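Local coordinates for nisin immunity protein (Lactococcus lactis subsp. lactis, PDB 5XHB) that takes part in the immunity of its producer cell, as a membrane-bound lipoprotein, against nisin supplied from outside, at residues F20-N24 with K25-V29; Y76-S79 with D80-C84; M85-D89 with R90-I94; L95-S98 with D99-A102; T144-S147 with D148-G152. All coordinates share one frame; numbering follows the deposited sequence.

Contact 1 of 5, residues F20-N24 with K25-V29; sequences FIYDN and KSYFV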
loop_
_atom_site.group_PDB
_atom_site.type_symbol
_atom_site.label_atom_id
_atom_site.label_comp_id
_atom_site.label_asym_id
_atom_site.label_seq_id
_atom_site.Cartn_x
_atom_site.Cartn_y
_atom_site.Cartn_z
ATOM N N PHE A 20 -3.354 14.817 -0.223
ATOM C CA PHE A 20 -3.510 16.263 -0.215
ATOM C C PHE A 20 -4.391 16.777 -1.333
ATOM O O PHE A 20 -4.749 16.053 -2.266
ATOM C CB PHE A 20 -2.133 16.939 -0.285
ATOM C CG PHE A 20 -1.400 16.724 -1.589
ATOM C CD1 PHE A 20 -0.640 15.574 -1.796
ATOM C CD2 PHE A 20 -1.442 17.687 -2.589
ATOM C CE1 PHE A 20 0.055 15.376 -2.981
ATOM C CE2 PHE A 20 -0.761 17.502 -3.784
ATOM C CZ PHE A 20 -0.010 16.334 -3.985
ATOM N N ILE A 21 -4.739 18.050 -1.227
ATOM C CA ILE A 21 -5.505 18.708 -2.261
ATOM C C ILE A 21 -4.692 19.857 -2.830
ATOM O O ILE A 21 -4.075 20.617 -2.086
ATOM C CB ILE A 21 -6.841 19.225 -1.718
ATOM C CG1 ILE A 21 -7.660 18.051 -1.181
ATOM C CG2 ILE A 21 -7.596 19.965 -2.796
ATOM C CD1 ILE A 21 -8.886 18.472 -0.391
ATOM N N TYR A 22 -4.680 19.974 -4.147
ATOM C CA TYR A 22 -3.972 21.058 -4.795
ATOM C C TYR A 22 -4.798 21.545 -5.979
ATOM O O TYR A 22 -5.195 20.754 -6.834
ATOM C CB TYR A 22 -2.574 20.607 -5.231
ATOM C CG TYR A 22 -2.018 21.392 -6.393
ATOM C CD1 TYR A 22 -1.964 22.775 -6.354
ATOM C CD2 TYR A 22 -1.541 20.745 -7.530
ATOM C CE1 TYR A 22 -1.479 23.495 -7.420
ATOM C CE2 TYR A 22 -1.035 21.459 -8.598
ATOM C CZ TYR A 22 -1.007 22.835 -8.535
ATOM O OH TYR A 22 -0.508 23.560 -9.594
ATOM N N ASP A 23 -5.068 22.848 -6.010
ATOM C CA ASP A 23 -5.854 23.454 -7.083
ATOM C C ASP A 23 -7.191 22.732 -7.225
ATOM O O ASP A 23 -7.613 22.394 -8.328
ATOM C CB ASP A 23 -5.064 23.426 -8.396
ATOM C CG ASP A 23 -5.693 24.274 -9.484
ATOM O OD1 ASP A 23 -6.625 25.048 -9.169
ATOM O OD2 ASP A 23 -5.249 24.166 -10.650
ATOM N N ASN A 24 -7.822 22.469 -6.084
ATOM C CA ASN A 24 -9.118 21.789 -5.999
ATOM C C ASN A 24 -9.178 20.345 -6.521
ATOM O O ASN A 24 -10.261 19.842 -6.816
ATOM C CB ASN A 24 -10.185 22.599 -6.728
ATOM C CG ASN A 24 -11.372 22.894 -5.850
ATOM O OD1 ASN A 24 -11.488 23.990 -5.299
ATOM N ND2 ASN A 24 -12.254 21.907 -5.688
ATOM N N LYS A 25 -8.036 19.678 -6.631
ATOM C CA LYS A 25 -8.028 18.274 -7.054
ATOM C C LYS A 25 -7.291 17.426 -6.018
ATOM O O LYS A 25 -6.356 17.900 -5.392
ATOM C CB LYS A 25 -7.365 18.116 -8.426
ATOM C CG LYS A 25 -8.104 18.787 -9.576
ATOM C CD LYS A 25 -7.455 18.437 -10.919
ATOM C CE LYS A 25 -7.345 16.921 -11.125
ATOM N NZ LYS A 25 -6.735 16.550 -12.448
ATOM N N SER A 26 -7.719 16.181 -5.835
ATOM C CA SER A 26 -7.112 15.326 -4.824
ATOM C C SER A 26 -5.988 14.463 -5.390
ATOM O O SER A 26 -6.169 13.777 -6.401
ATOM C CB SER A 26 -8.175 14.435 -4.181
ATOM O OG SER A 26 -9.138 15.227 -3.499
ATOM N N TYR A 27 -4.848 14.482 -4.704
ATOM C CA TYR A 27 -3.649 13.748 -5.110
ATOM C C TYR A 27 -3.071 12.956 -3.955
ATOM O O TYR A 27 -3.362 13.251 -2.793
ATOM C CB TYR A 27 -2.558 14.705 -5.592
ATOM C CG TYR A 27 -2.886 15.541 -6.791
ATOM C CD1 TYR A 27 -2.589 15.093 -8.076
ATOM C CD2 TYR A 27 -3.453 16.806 -6.643
ATOM C CE1 TYR A 27 -2.864 15.863 -9.180
ATOM C CE2 TYR A 27 -3.733 17.589 -7.746
ATOM C CZ TYR A 27 -3.444 17.112 -9.010
ATOM O OH TYR A 27 -3.720 17.893 -10.102
ATOM N N PHE A 28 -2.186 12.006 -4.255
ATOM C CA PHE A 28 -1.331 11.482 -3.196
ATOM C C PHE A 28 0.135 11.429 -3.620
ATOM O O PHE A 28 0.456 11.362 -4.802
ATOM C CB PHE A 28 -1.808 10.100 -2.714
ATOM C CG PHE A 28 -1.627 8.963 -3.715
ATOM C CD1 PHE A 28 -2.438 8.858 -4.836
ATOM C CD2 PHE A 28 -0.692 7.961 -3.475
ATOM C CE1 PHE A 28 -2.290 7.787 -5.731
ATOM C CE2 PHE A 28 -0.534 6.885 -4.346
ATOM C CZ PHE A 28 -1.336 6.790 -5.475
ATOM N N VAL A 29 1.030 11.512 -2.642
ATOM C CA VAL A 29 2.450 11.295 -2.910
ATOM C C VAL A 29 2.712 9.798 -3.034
ATOM O O VAL A 29 2.415 9.028 -2.115
ATOM C CB VAL A 29 3.350 11.866 -1.800
ATOM C CG1 VAL A 29 4.815 11.876 -2.252
ATOM C CG2 VAL A 29 2.893 13.284 -1.418
HETATM O O HOH W 1 -4.720 20.347 -9.764
#
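F20 and Y27 face each other as a hydrogen-bonded pair of a tight antiparallel beta hairpin, and the CB of Y27 sits over one face of the F20 ring. This is a CH-pi contact, with Y27 CB 3.8 Å from the F20 ring centroid and 27° off the ring normal. F20 can offer that face because its CG stands between the backbone N and the carbonyl carbon (chi1 67°), which brings the end of the ring back to the partner strand. The two ring planes are 20° apart but displaced, so that the rings barely overlap. F20 CE1 goes on to meet V29 CG2 at 3.9 Å.

Y27 reaches toward the turn: its CE2 lies 3.8 Å from Y22 CD2, and the carbonyl oxygen of Y22 comes to the edge of the Y27 ring. One water joins Y22 O to the hydroxyl of Y27, which gives a partly exposed tyrosine a polar partner at its outer end. D23 and N24 form the corners of a type I' turn, whose positive phi angles asparagine and aspartate tolerate better than most residues. K25 N closes it on Y22 O at 3.0 Å.

Strand 25-33 lies between strands 19-22 and 90-96 in the sheet. The F20 ring, buried and apolar, also packs on F12, M85 and I94.

Contact 2 of 5, residues Y76-S79 with D80-C84; sequences YEAS and DKSLC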
loop_
_atom_site.group_PDB
_atom_site.type_symbol
_atom_site.label_atom_id
_atom_site.label_comp_id
_atom_site.label_asym_id
_atom_site.label_seq_id
_atom_site.Cartn_x
_atom_site.Cartn_y
_atom_site.Cartn_z
ATOM N N TYR A 76 6.851 20.099 -8.666
ATOM C CA TYR A 76 7.574 20.298 -9.917
ATOM C C TYR A 76 6.950 19.534 -11.072
ATOM O O TYR A 76 6.311 18.499 -10.867
ATOM C CB TYR A 76 9.018 19.822 -9.784
ATOM C CG TYR A 76 9.778 20.487 -8.689
ATOM C CD1 TYR A 76 9.646 20.064 -7.374
ATOM C CD2 TYR A 76 10.640 21.536 -8.961
ATOM C CE1 TYR A 76 10.349 20.671 -6.360
ATOM C CE2 TYR A 76 11.346 22.154 -7.945
ATOM C CZ TYR A 76 11.193 21.720 -6.653
ATOM O OH TYR A 76 11.892 22.327 -5.638
ATOM N N GLU A 77 7.179 20.006 -12.289
ATOM C CA GLU A 77 6.857 19.182 -13.443
ATOM C C GLU A 77 8.092 18.383 -13.837
ATOM O O GLU A 77 9.189 18.940 -13.928
ATOM C CB GLU A 77 6.359 20.031 -14.614
ATOM C CG GLU A 77 5.899 19.183 -15.796
ATOM C CD GLU A 77 5.354 20.017 -16.937
ATOM O OE1 GLU A 77 5.522 21.255 -16.898
ATOM O OE2 GLU A 77 4.764 19.433 -17.874
ATOM N N ALA A 78 7.924 17.076 -14.057
ATOM C CA ALA A 78 9.035 16.232 -14.478
ATOM C C ALA A 78 9.150 16.196 -16.010
ATOM O O ALA A 78 8.291 16.717 -16.718
ATOM C CB ALA A 78 8.876 14.821 -13.919
ATOM N N SER A 79 10.203 15.569 -16.523
ATOM C CA SER A 79 10.464 15.601 -17.961
ATOM C C SER A 79 9.418 14.839 -18.780
ATOM O O SER A 79 9.320 15.038 -19.992
ATOM C CB SER A 79 11.861 15.052 -18.255
ATOM O OG SER A 79 11.974 13.705 -17.844
ATOM N N ASP A 80 8.637 13.977 -18.129
ATOM C CA ASP A 80 7.568 13.248 -18.822
ATOM C C ASP A 80 6.206 13.927 -18.621
ATOM O O ASP A 80 5.157 13.347 -18.921
ATOM C CB ASP A 80 7.521 11.782 -18.360
ATOM C CG ASP A 80 7.020 11.614 -16.926
ATOM O OD1 ASP A 80 7.078 12.576 -16.126
ATOM O OD2 ASP A 80 6.572 10.491 -16.589
ATOM N N LYS A 81 6.249 15.153 -18.111
ATOM C CA LYS A 81 5.071 15.979 -17.842
ATOM C C LYS A 81 4.226 15.492 -16.660
ATOM O O LYS A 81 3.161 16.039 -16.394
ATOM C CB LYS A 81 4.188 16.097 -19.094
ATOM C CG LYS A 81 4.869 16.790 -20.269
ATOM C CD LYS A 81 3.975 16.777 -21.516
ATOM C CE LYS A 81 4.637 17.523 -22.668
ATOM N NZ LYS A 81 3.891 17.366 -23.952
ATOM N N SER A 82 4.708 14.498 -15.918
ATOM C CA SER A 82 4.038 14.145 -14.672
ATOM C C SER A 82 4.441 15.168 -13.608
ATOM O O SER A 82 5.369 15.951 -13.815
ATOM C CB SER A 82 4.390 12.713 -14.240
ATOM O OG SER A 82 5.756 12.642 -13.881
ATOM N N LEU A 83 3.731 15.204 -12.485
ATOM C CA LEU A 83 4.106 16.121 -11.406
ATOM C C LEU A 83 4.823 15.370 -10.291
ATOM O O LEU A 83 4.592 14.178 -10.087
ATOM C CB LEU A 83 2.877 16.834 -10.833
ATOM C CG LEU A 83 2.056 17.671 -11.800
ATOM C CD1 LEU A 83 0.839 18.232 -11.081
ATOM C CD2 LEU A 83 2.912 18.789 -12.366
ATOM N N CYS A 84 5.693 16.060 -9.564
ATOM C CA CYS A 84 6.328 15.437 -8.413
ATOM C C CYS A 84 6.528 16.443 -7.287
ATOM O O CYS A 84 6.360 17.655 -7.474
ATOM C CB CYS A 84 7.662 14.799 -8.811
ATOM S SG CYS A 84 8.883 15.978 -9.441
#
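Y76 and C84 pair across an antiparallel hairpin, bonded in both directions: Y76 N to C84 O and C84 N to Y76 O, each 2.8 Å. Beside these bonds Y76 CB rests 3.9 Å from C84 SG; the short, weakly polar cysteine side chain suits a buried place. Nearer the turn, A78 N gives a nearly straight bond to S82 O (2.8 Å, 176°). E77 and K81 run side by side in the same direction, and E77 OE2 touches the aliphatic K81 CG at 3.6 Å, not its amine.

Behind these contacts stands D80, which shapes the bend. Its OD1 takes S82 N from above the carboxylate plane, an Asx turn, and S82 OG on its syn lone pair at 2.6 Å. The methyl of A78 is small enough to lie 3.6 Å from the same OD1. A type I turn from A78 closes with K81 N on A78 O at 2.9 Å, and K81, with positive phi (71°), completes the bend.

The hairpin joins strands 67-78 and 83-87, flanked by strands 39-53 and 90-96 respectively; the Y76 ring meets that of Y91, on strand 90-96, edge-to-face.

Contact 3 of 5, residues M85-D89 with R90-I94; sequences MGIND and RYYKI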
loop_
_atom_site.group_PDB
_atom_site.type_symbol
_atom_site.label_atom_id
_atom_site.label_comp_id
_atom_site.label_asym_id
_atom_site.label_seq_id
_atom_site.Cartn_x
_atom_site.Cartn_y
_atom_site.Cartn_z
HETATM N N MSE A 85 6.860 15.926 -6.108
HETATM C CA MSE A 85 6.969 16.751 -4.928
HETATM C C MSE A 85 8.324 16.553 -4.290
HETATM O O MSE A 85 8.824 15.432 -4.220
HETATM C CB MSE A 85 5.869 16.423 -3.930
HETATM C CG MSE A 85 5.934 17.295 -2.683
HETATM SE SE MSE A 85 4.443 16.939 -1.493
HETATM C CE MSE A 85 2.985 17.606 -2.639
ATOM N N GLY A 86 8.927 17.644 -3.829
ATOM C CA GLY A 86 10.170 17.526 -3.084
ATOM C C GLY A 86 9.894 16.943 -1.711
ATOM O O GLY A 86 9.081 17.482 -0.951
ATOM N N ILE A 87 10.546 15.823 -1.405
ATOM C CA ILE A 87 10.446 15.203 -0.097
ATOM C C ILE A 87 11.853 15.011 0.449
ATOM O O ILE A 87 12.606 14.176 -0.051
ATOM C CB ILE A 87 9.752 13.824 -0.111
ATOM C CG1 ILE A 87 8.475 13.838 -0.968
ATOM C CG2 ILE A 87 9.452 13.398 1.329
ATOM C CD1 ILE A 87 7.379 14.702 -0.428
ATOM N N ASN A 88 12.186 15.767 1.483
ATOM C CA ASN A 88 13.553 15.797 2.003
ATOM C C ASN A 88 14.508 16.044 0.847
ATOM O O ASN A 88 14.361 17.050 0.161
ATOM C CB ASN A 88 13.875 14.517 2.777
ATOM C CG ASN A 88 13.176 14.493 4.127
ATOM O OD1 ASN A 88 12.360 15.368 4.403
ATOM N ND2 ASN A 88 13.491 13.512 4.971
ATOM N N ASP A 89 15.451 15.137 0.613
ATOM C CA ASP A 89 16.448 15.352 -0.435
ATOM C C ASP A 89 16.088 14.666 -1.754
ATOM O O ASP A 89 16.928 14.564 -2.637
ATOM C CB ASP A 89 17.827 14.859 0.026
ATOM C CG ASP A 89 17.838 13.368 0.324
ATOM O OD1 ASP A 89 16.791 12.838 0.758
ATOM O OD2 ASP A 89 18.887 12.718 0.116
ATOM N N ARG A 90 14.844 14.209 -1.891
ATOM C CA ARG A 90 14.434 13.496 -3.096
ATOM C C ARG A 90 13.203 14.127 -3.726
ATOM O O ARG A 90 12.691 15.131 -3.238
ATOM C CB ARG A 90 14.148 12.031 -2.780
ATOM C CG ARG A 90 15.381 11.246 -2.353
ATOM C CD ARG A 90 14.988 10.179 -1.356
ATOM N NE ARG A 90 16.057 9.223 -1.115
ATOM C CZ ARG A 90 15.854 7.952 -0.786
ATOM N NH1 ARG A 90 14.619 7.485 -0.667
ATOM N NH2 ARG A 90 16.886 7.143 -0.586
ATOM N N TYR A 91 12.746 13.514 -4.813
ATOM C CA TYR A 91 11.520 13.912 -5.498
ATOM C C TYR A 91 10.653 12.684 -5.721
ATOM O O TYR A 91 11.152 11.639 -6.143
ATOM C CB TYR A 91 11.824 14.568 -6.838
ATOM C CG TYR A 91 12.741 15.767 -6.741
ATOM C CD1 TYR A 91 14.121 15.608 -6.716
ATOM C CD2 TYR A 91 12.226 17.055 -6.699
ATOM C CE1 TYR A 91 14.963 16.697 -6.644
ATOM C CE2 TYR A 91 13.063 18.154 -6.627
ATOM C CZ TYR A 91 14.431 17.966 -6.598
ATOM O OH TYR A 91 15.270 19.058 -6.525
ATOM N N TYR A 92 9.359 12.803 -5.442
ATOM C CA TYR A 92 8.474 11.663 -5.616
ATOM C C TYR A 92 7.272 12.068 -6.438
ATOM O O TYR A 92 6.698 13.135 -6.220
ATOM C CB TYR A 92 8.043 11.100 -4.258
ATOM C CG TYR A 92 9.127 10.296 -3.583
ATOM C CD1 TYR A 92 10.040 10.902 -2.730
ATOM C CD2 TYR A 92 9.245 8.924 -3.813
ATOM C CE1 TYR A 92 11.047 10.163 -2.125
ATOM C CE2 TYR A 92 10.236 8.181 -3.202
ATOM C CZ TYR A 92 11.134 8.807 -2.363
ATOM O OH TYR A 92 12.126 8.075 -1.758
ATOM N N LYS A 93 6.912 11.216 -7.396
ATOM C CA LYS A 93 5.771 11.475 -8.266
ATOM C C LYS A 93 4.507 11.610 -7.437
ATOM O O LYS A 93 4.354 10.920 -6.431
ATOM C CB LYS A 93 5.611 10.336 -9.289
ATOM C CG LYS A 93 4.545 10.580 -10.365
ATOM C CD LYS A 93 4.390 9.348 -11.311
ATOM C CE LYS A 93 5.624 9.105 -12.159
ATOM N NZ LYS A 93 5.549 7.826 -12.977
ATOM N N ILE A 94 3.618 12.509 -7.848
ATOM C CA ILE A 94 2.293 12.579 -7.250
ATOM C C ILE A 94 1.290 12.114 -8.307
ATOM O O ILE A 94 1.527 12.278 -9.506
ATOM C CB ILE A 94 1.924 13.998 -6.751
ATOM C CG1 ILE A 94 1.924 15.014 -7.901
ATOM C CG2 ILE A 94 2.838 14.429 -5.585
ATOM C CD1 ILE A 94 1.225 16.325 -7.566
HETATM O O HOH W 2 14.106 17.412 -2.811
HETATM O O HOH W 3 18.774 10.134 -0.872
#
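R90 O is gripped twice: I87 N bonds to it at 2.9 Å, and a water donates to it at 2.7 Å. The same water donates to N88 O, so it ties the turn to the strand that follows. R90 N returns a bond to I87 O. Farther from the turn, M85 (selenomethionine) and Y92 exchange a second pair, M85 N reaching Y92 O at 2.8 Å.

These bonds make a two-residue beta hairpin between strands 83-87 and 90-96, closed by a type II' turn with N88 and D89 at its corners. N88 has the positive phi (51°) that the first corner of such a turn requires, and its amide is held by the backbone of T69 and V71 in strand 67-78.

On one face the I87 and Y92 side chains cross at about a right angle, with I87 CG1 3.8 Å from Y92 CD1, while M85 CB meets I94 CG2; these apolar groups suit buried positions. Toward the turn this face becomes polar. R90 NH1 gives a bent bond to the hydroxyl of Y92 (2.8 Å, 139°), 19° out of the guanidinium plane. D89 lies alongside R90 without a salt bridge: a second water accepts from R90 NE at the guanidinium edge and donates to D89 OD2. Across the other face, with no side chain on G86, Y91 CD2 comes within 4.2 Å of G86 CA.

Contact 4 of 5, residues L95-S98 with D99-A102; sequences LPES and DKGA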
loop_
_atom_site.group_PDB
_atom_site.type_symbol
_atom_site.label_atom_id
_atom_site.label_comp_id
_atom_site.label_asym_id
_atom_site.label_seq_id
_atom_site.Cartn_x
_atom_site.Cartn_y
_atom_site.Cartn_z
ATOM N N LEU A 95 0.192 11.521 -7.855
ATOM C CA LEU A 95 -0.839 11.002 -8.750
ATOM C C LEU A 95 -2.210 11.368 -8.210
ATOM O O LEU A 95 -2.365 11.558 -7.011
ATOM C CB LEU A 95 -0.721 9.471 -8.886
ATOM C CG LEU A 95 0.423 8.877 -9.718
ATOM C CD1 LEU A 95 0.430 7.347 -9.638
ATOM C CD2 LEU A 95 0.358 9.345 -11.189
ATOM N N PRO A 96 -3.217 11.451 -9.090
ATOM C CA PRO A 96 -4.595 11.634 -8.616
ATOM C C PRO A 96 -5.004 10.468 -7.717
ATOM O O PRO A 96 -4.489 9.361 -7.880
ATOM C CB PRO A 96 -5.438 11.643 -9.907
ATOM C CG PRO A 96 -4.458 11.754 -11.042
ATOM C CD PRO A 96 -3.124 11.288 -10.553
ATOM N N GLU A 97 -5.919 10.710 -6.790
ATOM C CA GLU A 97 -6.392 9.670 -5.883
ATOM C C GLU A 97 -7.116 8.546 -6.606
ATOM O O GLU A 97 -7.258 7.450 -6.070
ATOM C CB GLU A 97 -7.316 10.277 -4.816
ATOM C CG GLU A 97 -6.595 11.165 -3.802
ATOM C CD GLU A 97 -5.785 10.377 -2.777
ATOM O OE1 GLU A 97 -5.598 9.163 -2.969
ATOM O OE2 GLU A 97 -5.346 10.973 -1.766
ATOM N N SER A 98 -7.557 8.803 -7.833
ATOM C CA SER A 98 -8.138 7.741 -8.652
ATOM C C SER A 98 -7.151 6.593 -8.891
ATOM O O SER A 98 -7.555 5.475 -9.243
ATOM C CB SER A 98 -8.606 8.306 -9.990
ATOM O OG SER A 98 -7.494 8.732 -10.756
ATOM N N ASP A 99 -5.860 6.864 -8.680
ATOM C CA ASP A 99 -4.813 5.867 -8.854
ATOM C C ASP A 99 -4.386 5.155 -7.547
ATOM O O ASP A 99 -3.437 4.369 -7.560
ATOM C CB ASP A 99 -3.568 6.503 -9.481
ATOM C CG ASP A 99 -3.780 6.937 -10.926
ATOM O OD1 ASP A 99 -4.684 6.398 -11.591
ATOM O OD2 ASP A 99 -3.027 7.813 -11.403
ATOM N N LYS A 100 -5.059 5.433 -6.433
ATOM C CA LYS A 100 -4.650 4.836 -5.163
ATOM C C LYS A 100 -4.758 3.325 -5.277
ATOM O O LYS A 100 -5.652 2.816 -5.945
ATOM C CB LYS A 100 -5.497 5.347 -3.994
ATOM C CG LYS A 100 -6.957 5.010 -4.078
ATOM C CD LYS A 100 -7.679 5.241 -2.740
ATOM C CE LYS A 100 -7.677 6.691 -2.326
ATOM N NZ LYS A 100 -8.337 6.891 -0.989
ATOM N N GLY A 101 -3.822 2.621 -4.649
ATOM C CA GLY A 101 -3.771 1.171 -4.737
ATOM C C GLY A 101 -3.068 0.623 -5.970
ATOM O O GLY A 101 -2.447 -0.435 -5.902
ATOM N N ALA A 102 -3.184 1.318 -7.103
ATOM C CA ALA A 102 -2.499 0.895 -8.328
ATOM C C ALA A 102 -1.006 1.120 -8.187
ATOM O O ALA A 102 -0.188 0.311 -8.642
ATOM C CB ALA A 102 -3.032 1.659 -9.549
HETATM O O HOH W 4 -7.974 3.392 -7.394
#
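D99 turns back on L95 and P96 where strand 90-96 gives way to a short 3-10 turn. D99 N bonds to P96 O at 3.0 Å, the three-residue spacing of a 3-10 bend. With CG anti to its own carbonyl carbon (chi1 -68°), D99 lies alongside the proline and crosses L95 at about a right angle. Its OD2 is 3.6 Å from P96 CD and 3.7 Å from L95 CD2, so the carboxylate touches carbon groups here. Proline, with restricted phi and no N-H to satisfy, is well suited to the strand's end.

K100 repeats the pattern, its N bonding to E97 O at 3.0 Å. Its chain bends at chi3 and passes obliquely by E97, setting CE 3.3 Å from E97 OE1 while NZ stays 4.1 Å from that oxygen, beyond a salt bridge; the side chain also touches E209. A water donates to both K100 O and S98 O.

G101 has a positive phi (83°) that would press a CB against the preceding carbonyl, and glycine avoids this; its own O bonds to S201 OG, from the second sheet. Last, A102 N bonds to D99 O at 3.1 Å.

Contact 5 of 5, residues T144-S147 with D148-G152; sequences TTVS and DEELG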
loop_
_atom_site.group_PDB
_atom_site.type_symbol
_atom_site.label_atom_id
_atom_site.label_comp_id
_atom_site.label_asym_id
_atom_site.label_seq_id
_atom_site.Cartn_x
_atom_site.Cartn_y
_atom_site.Cartn_z
ATOM N N THR A 144 -16.028 -13.197 0.350
ATOM C CA THR A 144 -16.653 -12.221 -0.543
ATOM C C THR A 144 -15.885 -12.121 -1.847
ATOM O O THR A 144 -14.676 -11.902 -1.835
ATOM C CB THR A 144 -16.712 -10.829 0.106
ATOM O OG1 THR A 144 -17.534 -10.890 1.279
ATOM C CG2 THR A 144 -17.255 -9.788 -0.878
ATOM N N THR A 145 -16.592 -12.287 -2.959
ATOM C CA THR A 145 -15.999 -12.231 -4.294
ATOM C C THR A 145 -15.675 -10.803 -4.675
ATOM O O THR A 145 -16.404 -9.887 -4.317
ATOM C CB THR A 145 -16.942 -12.820 -5.371
ATOM O OG1 THR A 145 -17.398 -14.112 -4.958
ATOM C CG2 THR A 145 -16.223 -12.961 -6.709
ATOM N N VAL A 146 -14.554 -10.622 -5.359
ATOM C CA VAL A 146 -14.192 -9.351 -5.972
ATOM C C VAL A 146 -14.494 -9.445 -7.455
ATOM O O VAL A 146 -13.865 -10.235 -8.151
ATOM C CB VAL A 146 -12.698 -9.019 -5.775
ATOM C CG1 VAL A 146 -12.359 -7.662 -6.417
ATOM C CG2 VAL A 146 -12.366 -9.004 -4.313
ATOM N N SER A 147 -15.457 -8.663 -7.940
ATOM C CA SER A 147 -15.885 -8.758 -9.340
ATOM C C SER A 147 -14.815 -8.258 -10.292
ATOM O O SER A 147 -13.930 -7.531 -9.884
ATOM C CB SER A 147 -17.160 -7.947 -9.570
ATOM O OG SER A 147 -16.832 -6.572 -9.637
ATOM N N ASP A 148 -14.919 -8.606 -11.571
ATOM C CA ASP A 148 -13.906 -8.183 -12.536
ATOM C C ASP A 148 -13.830 -6.659 -12.656
ATOM O O ASP A 148 -12.779 -6.121 -12.947
ATOM C CB ASP A 148 -14.163 -8.796 -13.914
ATOM C CG ASP A 148 -14.006 -10.311 -13.918
ATOM O OD1 ASP A 148 -13.486 -10.862 -12.927
ATOM O OD2 ASP A 148 -14.395 -10.951 -14.912
ATOM N N GLU A 149 -14.939 -5.972 -12.418
ATOM C CA GLU A 149 -14.947 -4.515 -12.514
ATOM C C GLU A 149 -14.308 -3.860 -11.289
ATOM O O GLU A 149 -13.865 -2.730 -11.367
ATOM C CB GLU A 149 -16.374 -3.987 -12.718
ATOM C CG GLU A 149 -17.494 -4.957 -12.348
ATOM C CD GLU A 149 -17.719 -6.046 -13.388
ATOM O OE1 GLU A 149 -17.855 -5.723 -14.588
ATOM O OE2 GLU A 149 -17.750 -7.231 -13.000
ATOM N N GLU A 150 -14.257 -4.577 -10.168
ATOM C CA GLU A 150 -13.605 -4.084 -8.953
ATOM C C GLU A 150 -12.118 -4.434 -8.936
ATOM O O GLU A 150 -11.333 -3.799 -8.240
ATOM C CB GLU A 150 -14.292 -4.661 -7.706
ATOM C CG GLU A 150 -15.777 -4.305 -7.614
ATOM C CD GLU A 150 -16.546 -5.143 -6.588
ATOM O OE1 GLU A 150 -16.147 -6.301 -6.297
ATOM O OE2 GLU A 150 -17.565 -4.633 -6.072
ATOM N N LEU A 151 -11.748 -5.458 -9.695
ATOM C CA LEU A 151 -10.371 -5.936 -9.744
ATOM C C LEU A 151 -9.463 -4.935 -10.444
ATOM O O LEU A 151 -9.729 -4.519 -11.575
ATOM C CB LEU A 151 -10.311 -7.296 -10.450
ATOM C CG LEU A 151 -9.081 -8.185 -10.217
ATOM C CD1 LEU A 151 -9.037 -8.716 -8.778
ATOM C CD2 LEU A 151 -9.082 -9.362 -11.203
ATOM N N GLY A 152 -8.385 -4.540 -9.770
ATOM C CA GLY A 152 -7.466 -3.591 -10.354
ATOM C C GLY A 152 -6.097 -4.166 -10.662
ATOM O O GLY A 152 -5.966 -5.295 -11.108
HETATM O O HOH W 5 -13.168 -11.597 -10.455
#
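The carboxylate of E150 is approached by S147 N from above its plane, 35° out, with the nitrogen 3.0 Å from OE1 (158° at the hydrogen). S147 OG lies next to the same side chain, 3.2 Å from E150 CG, and E149 CG comes equally near the hydroxyl. A second carboxylate, that of D148, receives a water on OD1 at 2.6 Å; this water also donates to V146 O and so spans the start of the bend.

E150 reaches back by an extended chain whose CG is anti to its carbonyl carbon (chi1 -59°). Glutamate has the length to carry a charged acceptor to the backbone three residues earlier, and the charge suits an exposed site. In return E150 N bonds to S147 O at 3.0 Å, while weak bonds run from L151 N to the same oxygen and from E150 N to S147 OG. The reciprocal Ser-x-x-Glu pattern resembles a capping box, though the OG bond is weak and 148-150 have helical backbone angles without forming a regular helix.

Beyond the polar groups the contact is apolar: V146 CG1 touches E150 CB at 3.8 Å and L151 CD1 at 4.2 Å. Valine is buried there against A212 and L221.

The bend connects strand 137-145, beside strand 218-224, to strand 151-165, an edge strand of the sheet within this chain, next to 191-202, within the Spa1 C-terminal family region.

Overall arrangement
Contacts 1 to 3 lie in the eight-stranded antiparallel sheet, and contact 4 leaves it at the end of strand 90-96; contact 5 belongs to the seven-stranded sheet, its centre about 33 Å from that of contact 3. Contacts 2 and 3 share strand 83-87, and contacts 3 and 4 share strand 90-96, which pairs with the second strand of contact 1 through F28 N and L95 O. Contacts 1, 2 and 3 are all partly buried, contact 3 having the most buried residues; contacts 4 and 5 lie at the surface. The first three are hairpins, whereas contacts 4 and 5 lack strand pairing across their segments and are held by turn bonds, contact 5 adding a glutamate carboxylate bonded to a backbone N.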